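Local coordinates for putative NAD(P)H nitroreductase ydfN (Bacillus subtilis, PDB 3BEM), which is a putative FMN-dependent NAD(P)H nitroreductase, a homodimeric flavoprotein that may contribute to the degradation of aromatic compounds, at residues K82-K96 with L180-I194. The protein carries 3 engineered substitutions. Sequence-based numbering, arbitrary orientation. Where two conformers were deposited one is given.
Sequences KVVSSSAVLLVLGDK and LNIDDQFEVVMMITI. With FMN (flavin mononucleotide), chain G; PGO (S-1,2-propanediol), chain H.
Leu90 N donates to Ile192 O at 2.8 Å and Ile192 N returns a bond to Leu90 O at 2.9 Å, and the same antiparallel ladder runs on to Ile194 opposite Ala88 and to Glu187 opposite Gly94. A classic beta bulge interrupts it where Val189 and Met190 (a selenomethionine) both face Val92, whose O accepts Val189 N at 2.8 Å and Met190 N only weakly; a second closes it, where Ser87 and Ala88 both face Ile194. These are the central strands of the four-stranded antiparallel sheet of the nitroreductase fold, bordered by 59-64 and 164-168. Apolar side chains pack on both faces. On one, Leu91 CD2 presses tightly on Leu180 CD1 (3.4 Å), Leu91 CD1 meets Met191 CE, and Leu93 CD1 reaches Ile182 CG2. On the other, facing helix 136-161, Val92 CG2 touches Ile192 CD1 at 3.6 Å. Polar contacts mark the end at Asp95 and Lys96. The Asp95 carboxylate, swung opposite the backbone N (chi1 -169°), takes Gln185 NE2 on OD1 at 2.9 Å, almost straight (177°), on the syn side but 30° out of the carboxylate plane; Gln185 CG rests over one face of the Phe186 ring. With an alanine here the carboxylate would be gone, and the Gln185 amide would probably lose this acceptor and be able to turn. A water joins Lys96 NZ to Glu187 OE1, while Glu187 OE2 forms a salt bridge with Arg140. At the opposite end Lys82 NZ donates to flavin O2 at 2.8 Å.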
loop_
_atom_site.group_PDB
_atom_site.type_symbol
_atom_site.label_atom_id
_atom_site.label_comp_id
_atom_site.label_asym_id
_atom_site.label_seq_id
_atom_site.Cartn_x
_atom_site.Cartn_y
_atom_site.Cartn_z
ATOM N N LYS B 82 22.851 2.257 0.580
ATOM C CA LYS B 82 22.073 1.169 1.193
ATOM C C LYS B 82 21.701 0.015 0.224
ATOM O O LYS B 82 21.486 -1.099 0.677
ATOM C CB LYS B 82 20.855 1.733 1.970
ATOM C CG LYS B 82 19.785 2.283 1.116
ATOM C CD LYS B 82 18.621 2.915 1.987
ATOM C CE LYS B 82 18.921 4.289 2.403
ATOM N NZ LYS B 82 17.898 4.658 3.365
ATOM N N VAL B 83 21.648 0.262 -1.090
ATOM C CA VAL B 83 21.465 -0.822 -2.055
ATOM C C VAL B 83 22.615 -1.840 -1.940
ATOM O O VAL B 83 22.388 -3.054 -2.044
ATOM C CB VAL B 83 21.311 -0.297 -3.509
ATOM C CG1 VAL B 83 21.548 -1.382 -4.525
ATOM C CG2 VAL B 83 19.929 0.293 -3.723
ATOM N N VAL B 84 23.830 -1.342 -1.708
ATOM C CA VAL B 84 25.032 -2.204 -1.555
ATOM C C VAL B 84 25.090 -2.919 -0.201
ATOM O O VAL B 84 25.347 -4.126 -0.145
ATOM C CB VAL B 84 26.307 -1.354 -1.832
ATOM C CG1 VAL B 84 27.618 -2.138 -1.566
ATOM C CG2 VAL B 84 26.241 -0.830 -3.270
ATOM N N SER B 85 24.843 -2.184 0.882
ATOM C CA SER B 85 24.978 -2.738 2.242
ATOM C C SER B 85 23.816 -3.664 2.620
ATOM O O SER B 85 23.952 -4.484 3.499
ATOM C CB SER B 85 25.076 -1.639 3.275
ATOM O OG SER B 85 23.945 -0.779 3.192
ATOM N N SER B 86 22.653 -3.466 1.999
ATOM C CA SER B 86 21.499 -4.332 2.238
ATOM C C SER B 86 21.753 -5.813 2.056
ATOM O O SER B 86 22.660 -6.229 1.318
ATOM C CB SER B 86 20.339 -3.963 1.302
ATOM O OG SER B 86 20.649 -4.182 -0.064
ATOM N N SER B 87 20.962 -6.621 2.736
ATOM C CA SER B 87 20.996 -8.066 2.503
ATOM C C SER B 87 20.388 -8.473 1.170
ATOM O O SER B 87 20.858 -9.419 0.552
ATOM C CB SER B 87 20.328 -8.806 3.649
ATOM O OG SER B 87 20.951 -8.437 4.863
ATOM N N ALA B 88 19.363 -7.746 0.730
ATOM C CA ALA B 88 18.748 -7.946 -0.567
ATOM C C ALA B 88 18.099 -6.633 -0.997
ATOM O O ALA B 88 17.774 -5.769 -0.157
ATOM C CB ALA B 88 17.718 -9.075 -0.539
ATOM N N VAL B 89 17.952 -6.460 -2.306
ATOM C CA VAL B 89 17.234 -5.324 -2.896
ATOM C C VAL B 89 16.057 -5.889 -3.692
ATOM O O VAL B 89 16.279 -6.774 -4.517
ATOM C CB VAL B 89 18.101 -4.446 -3.833
ATOM C CG1 VAL B 89 17.208 -3.235 -4.272
ATOM C CG2 VAL B 89 19.372 -3.938 -3.166
ATOM N N LEU B 90 14.798 -5.478 -3.390
ATOM C CA LEU B 90 13.617 -5.944 -4.143
ATOM C C LEU B 90 13.099 -4.846 -5.018
ATOM O O LEU B 90 13.035 -3.674 -4.597
ATOM C CB LEU B 90 12.497 -6.343 -3.176
ATOM C CG LEU B 90 12.733 -7.585 -2.293
ATOM C CD1 LEU B 90 13.796 -7.412 -1.251
ATOM C CD2 LEU B 90 11.388 -7.868 -1.625
ATOM N N LEU B 91 12.750 -5.192 -6.250
ATOM C CA LEU B 91 12.008 -4.300 -7.111
ATOM C C LEU B 91 10.589 -4.760 -7.105
ATOM O O LEU B 91 10.291 -5.904 -7.421
ATOM C CB LEU B 91 12.619 -4.272 -8.518
ATOM C CG LEU B 91 13.968 -3.532 -8.625
ATOM C CD1 LEU B 91 13.845 -2.040 -8.155
ATOM C CD2 LEU B 91 15.110 -4.348 -7.911
ATOM N N VAL B 92 9.710 -3.862 -6.710
ATOM C CA VAL B 92 8.302 -4.139 -6.654
ATOM C C VAL B 92 7.688 -3.668 -7.972
ATOM O O VAL B 92 7.670 -2.486 -8.281
ATOM C CB VAL B 92 7.617 -3.431 -5.466
ATOM C CG1 VAL B 92 6.143 -3.908 -5.357
ATOM C CG2 VAL B 92 8.414 -3.643 -4.123
ATOM N N LEU B 93 7.195 -4.629 -8.756
ATOM C CA LEU B 93 6.641 -4.383 -10.064
ATOM C C LEU B 93 5.121 -4.493 -10.024
ATOM O O LEU B 93 4.568 -5.300 -9.290
ATOM C CB LEU B 93 7.149 -5.423 -11.082
ATOM C CG LEU B 93 8.660 -5.561 -11.194
ATOM C CD1 LEU B 93 9.063 -6.596 -12.271
ATOM C CD2 LEU B 93 9.317 -4.137 -11.428
ATOM N N GLY B 94 4.467 -3.676 -10.843
ATOM C CA GLY B 94 3.057 -3.799 -11.081
ATOM C C GLY B 94 2.774 -4.054 -12.549
ATOM O O GLY B 94 3.204 -3.303 -13.420
ATOM N N ASP B 95 2.056 -5.127 -12.834
ATOM C CA ASP B 95 1.682 -5.438 -14.221
ATOM C C ASP B 95 0.580 -4.517 -14.736
ATOM O O ASP B 95 -0.562 -4.598 -14.305
ATOM C CB ASP B 95 1.223 -6.866 -14.263
ATOM C CG ASP B 95 1.044 -7.410 -15.638
ATOM O OD1 ASP B 95 1.245 -6.701 -16.633
ATOM O OD2 ASP B 95 0.727 -8.631 -15.709
ATOM N N LYS B 96 0.932 -3.672 -15.716
ATOM C CA LYS B 96 -0.019 -2.794 -16.381
ATOM C C LYS B 96 -1.023 -3.559 -17.251
ATOM O O LYS B 96 -2.074 -3.023 -17.611
ATOM C CB LYS B 96 0.734 -1.758 -17.214
ATOM C CG LYS B 96 1.510 -0.756 -16.380
ATOM C CD LYS B 96 2.316 0.239 -17.217
ATOM C CE LYS B 96 3.465 -0.372 -17.930
ATOM N NZ LYS B 96 4.318 0.672 -18.614
ATOM N N LEU B 180 18.108 -4.892 -15.071
ATOM C CA LEU B 180 17.476 -6.139 -14.625
ATOM C C LEU B 180 16.654 -6.827 -15.696
ATOM O O LEU B 180 16.030 -7.833 -15.405
ATOM C CB LEU B 180 16.595 -5.882 -13.398
ATOM C CG LEU B 180 17.360 -5.319 -12.191
ATOM C CD1 LEU B 180 16.380 -5.101 -11.016
ATOM C CD2 LEU B 180 18.583 -6.163 -11.775
ATOM N N ASN B 181 16.620 -6.290 -16.910
ATOM C CA ASN B 181 15.846 -6.868 -17.988
ATOM C C ASN B 181 14.358 -7.040 -17.674
ATOM O O ASN B 181 13.791 -8.125 -17.828
ATOM C CB ASN B 181 16.476 -8.209 -18.392
ATOM C CG ASN B 181 15.887 -8.768 -19.664
ATOM O OD1 ASN B 181 15.449 -8.010 -20.540
ATOM N ND2 ASN B 181 15.868 -10.107 -19.780
ATOM N N ILE B 182 13.714 -5.954 -17.280
ATOM C CA ILE B 182 12.320 -6.001 -16.916
ATOM C C ILE B 182 11.468 -5.599 -18.109
ATOM O O ILE B 182 11.719 -4.576 -18.720
ATOM C CB ILE B 182 12.047 -5.078 -15.677
ATOM C CG1 ILE B 182 12.742 -5.668 -14.411
ATOM C CG2 ILE B 182 10.534 -4.892 -15.448
ATOM C CD1 ILE B 182 12.929 -4.675 -13.310
ATOM N N ASP B 183 10.440 -6.404 -18.441
ATOM C CA ASP B 183 9.587 -6.149 -19.615
ATOM C C ASP B 183 8.807 -4.842 -19.495
ATOM O O ASP B 183 8.532 -4.379 -18.372
ATOM C CB ASP B 183 8.568 -7.289 -19.783
ATOM C CG ASP B 183 9.142 -8.525 -20.451
ATOM O OD1 ASP B 183 9.708 -8.416 -21.574
ATOM O OD2 ASP B 183 8.970 -9.626 -19.865
ATOM N N ASP B 184 8.389 -4.288 -20.641
ATOM C CA ASP B 184 7.684 -3.006 -20.700
ATOM C C ASP B 184 6.355 -2.979 -19.977
ATOM O O ASP B 184 5.927 -1.906 -19.525
ATOM C CB ASP B 184 7.416 -2.544 -22.146
ATOM C CG ASP B 184 6.518 -1.259 -22.214
ATOM O OD1 ASP B 184 6.961 -0.161 -21.767
ATOM O OD2 ASP B 184 5.354 -1.349 -22.708
ATOM N N GLN B 185 5.701 -4.126 -19.883
ATOM C CA GLN B 185 4.379 -4.147 -19.292
ATOM C C GLN B 185 4.404 -3.923 -17.772
ATOM O O GLN B 185 3.378 -3.713 -17.204
ATOM C CB GLN B 185 3.641 -5.446 -19.581
ATOM C CG GLN B 185 4.150 -6.623 -18.852
ATOM C CD GLN B 185 3.539 -7.891 -19.377
ATOM O OE1 GLN B 185 4.095 -8.510 -20.280
ATOM N NE2 GLN B 185 2.382 -8.283 -18.829
ATOM N N PHE B 186 5.571 -3.992 -17.155
ATOM C CA PHE B 186 5.706 -3.805 -15.721
ATOM C C PHE B 186 6.140 -2.408 -15.390
ATOM O O PHE B 186 7.120 -1.925 -15.949
ATOM C CB PHE B 186 6.699 -4.801 -15.151
ATOM C CG PHE B 186 6.255 -6.213 -15.300
ATOM C CD1 PHE B 186 5.302 -6.743 -14.464
ATOM C CD2 PHE B 186 6.787 -6.995 -16.296
ATOM C CE1 PHE B 186 4.852 -8.061 -14.643
ATOM C CE2 PHE B 186 6.371 -8.300 -16.482
ATOM C CZ PHE B 186 5.410 -8.837 -15.662
ATOM N N GLU B 187 5.388 -1.765 -14.511
ATOM C CA GLU B 187 5.820 -0.563 -13.855
ATOM C C GLU B 187 6.739 -0.894 -12.686
ATOM O O GLU B 187 6.410 -1.791 -11.912
ATOM C CB GLU B 187 4.582 0.189 -13.402
ATOM C CG GLU B 187 4.816 1.486 -12.718
ATOM C CD GLU B 187 5.124 2.626 -13.642
ATOM O OE1 GLU B 187 4.833 2.536 -14.873
ATOM O OE2 GLU B 187 5.724 3.608 -13.105
ATOM N N VAL B 188 7.884 -0.205 -12.562
ATOM C CA VAL B 188 8.729 -0.346 -11.393
ATOM C C VAL B 188 8.170 0.600 -10.306
ATOM O O VAL B 188 8.402 1.813 -10.319
ATOM C CB VAL B 188 10.217 -0.080 -11.648
ATOM C CG1 VAL B 188 11.026 -0.424 -10.397
ATOM C CG2 VAL B 188 10.749 -0.883 -12.824
ATOM N N VAL B 189 7.343 0.045 -9.435
ATOM C CA VAL B 189 6.538 0.832 -8.501
ATOM C C VAL B 189 7.359 1.336 -7.301
ATOM O O VAL B 189 7.197 2.457 -6.882
ATOM C CB VAL B 189 5.309 0.050 -8.067
ATOM C CG1 VAL B 189 4.503 0.781 -6.909
ATOM C CG2 VAL B 189 4.432 -0.345 -9.334
HETATM N N MSE B 190 8.254 0.507 -6.804
HETATM C CA MSE B 190 9.162 0.893 -5.735
HETATM C C MSE B 190 10.285 -0.085 -5.619
HETATM O O MSE B 190 10.246 -1.151 -6.209
HETATM C CB MSE B 190 8.445 1.085 -4.376
HETATM C CG MSE B 190 7.987 0.018 -3.588
HETATM SE SE MSE B 190 7.206 0.884 -1.891
HETATM C CE MSE B 190 5.554 1.125 -2.805
HETATM N N MSE B 191 11.290 0.351 -4.890
HETATM C CA MSE B 191 12.408 -0.478 -4.498
HETATM C C MSE B 191 12.313 -0.647 -2.971
HETATM O O MSE B 191 11.917 0.264 -2.263
HETATM C CB MSE B 191 13.695 0.214 -4.937
HETATM C CG MSE B 191 14.949 -0.475 -4.576
HETATM SE SE MSE B 191 16.472 0.654 -5.231
HETATM C CE MSE B 191 16.008 0.482 -7.077
ATOM N N ILE B 192 12.649 -1.823 -2.461
ATOM C CA ILE B 192 12.718 -2.041 -1.024
ATOM C C ILE B 192 14.014 -2.722 -0.716
ATOM O O ILE B 192 14.256 -3.826 -1.229
ATOM C CB ILE B 192 11.565 -2.920 -0.501
ATOM C CG1 ILE B 192 10.196 -2.287 -0.888
ATOM C CG2 ILE B 192 11.670 -3.095 1.022
ATOM C CD1 ILE B 192 8.985 -3.203 -0.602
ATOM N N THR B 193 14.812 -2.100 0.136
ATOM C CA THR B 193 15.975 -2.785 0.694
ATOM C C THR B 193 15.571 -3.488 1.959
ATOM O O THR B 193 14.722 -3.003 2.718
ATOM C CB THR B 193 17.165 -1.854 0.945
ATOM O OG1 THR B 193 16.740 -0.635 1.538
ATOM C CG2 THR B 193 17.894 -1.571 -0.330
ATOM N N ILE B 194 16.220 -4.628 2.233
ATOM C CA ILE B 194 15.978 -5.393 3.443
ATOM C C ILE B 194 17.324 -5.788 4.048
ATOM O O ILE B 194 18.292 -6.048 3.333
ATOM C CB ILE B 194 15.070 -6.630 3.154
ATOM C CG1 ILE B 194 14.725 -7.334 4.459
ATOM C CG2 ILE B 194 15.761 -7.606 2.135
ATOM C CD1 ILE B 194 13.638 -8.366 4.302
HETATM N N1 FMN G . 14.183 6.493 2.054
HETATM C C2 FMN G . 15.414 6.617 1.459
HETATM O O2 FMN G . 16.398 6.654 2.206
HETATM N N3 FMN G . 15.541 6.678 0.095
HETATM C C4 FMN G . 14.439 6.681 -0.745
HETATM O O4 FMN G . 14.641 6.610 -1.976
HETATM C C4A FMN G . 13.189 6.551 -0.143
HETATM N N5 FMN G . 12.036 6.561 -0.932
HETATM C C5A FMN G . 10.826 6.321 -0.309
HETATM C C6 FMN G . 9.686 6.203 -1.124
HETATM C C7 FMN G . 8.447 5.937 -0.532
HETATM C C7M FMN G . 7.311 5.511 -1.457
HETATM C C8 FMN G . 8.317 5.810 0.844
HETATM C C8M FMN G . 7.082 5.131 1.427
HETATM C C9 FMN G . 9.433 5.980 1.664
HETATM C C9A FMN G . 10.686 6.198 1.090
HETATM N N10 FMN G . 11.837 6.322 1.895
HETATM C C10 FMN G . 13.063 6.449 1.255
HETATM C "C1'" FMN G . 11.693 6.341 3.377
HETATM C "C2'" FMN G . 11.036 7.592 3.968
HETATM O "O2'" FMN G . 12.010 8.624 4.031
HETATM C "C3'" FMN G . 10.536 7.235 5.360
HETATM O "O3'" FMN G . 9.503 6.224 5.202
HETATM C "C4'" FMN G . 10.067 8.430 6.191
HETATM O "O4'" FMN G . 11.169 9.330 6.411
HETATM C "C5'" FMN G . 9.500 7.933 7.549
HETATM O "O5'" FMN G . 10.462 7.167 8.311
HETATM P P FMN G . 9.885 5.969 9.210
HETATM O O1P FMN G . 8.938 6.573 10.196
HETATM O O2P FMN G . 9.245 5.138 8.157
HETATM O O3P FMN G . 11.077 5.326 9.873
HETATM C C1 PGO H . 22.947 -12.186 1.092
HETATM C C2 PGO H . 22.438 -13.001 -0.096
HETATM C C3 PGO H . 23.562 -13.271 -1.114
HETATM O O1 PGO H . 21.905 -11.577 1.864
HETATM O O2 PGO H . 21.851 -14.235 0.385
HETATM O O HOH W 1 5.712 2.400 -17.219
#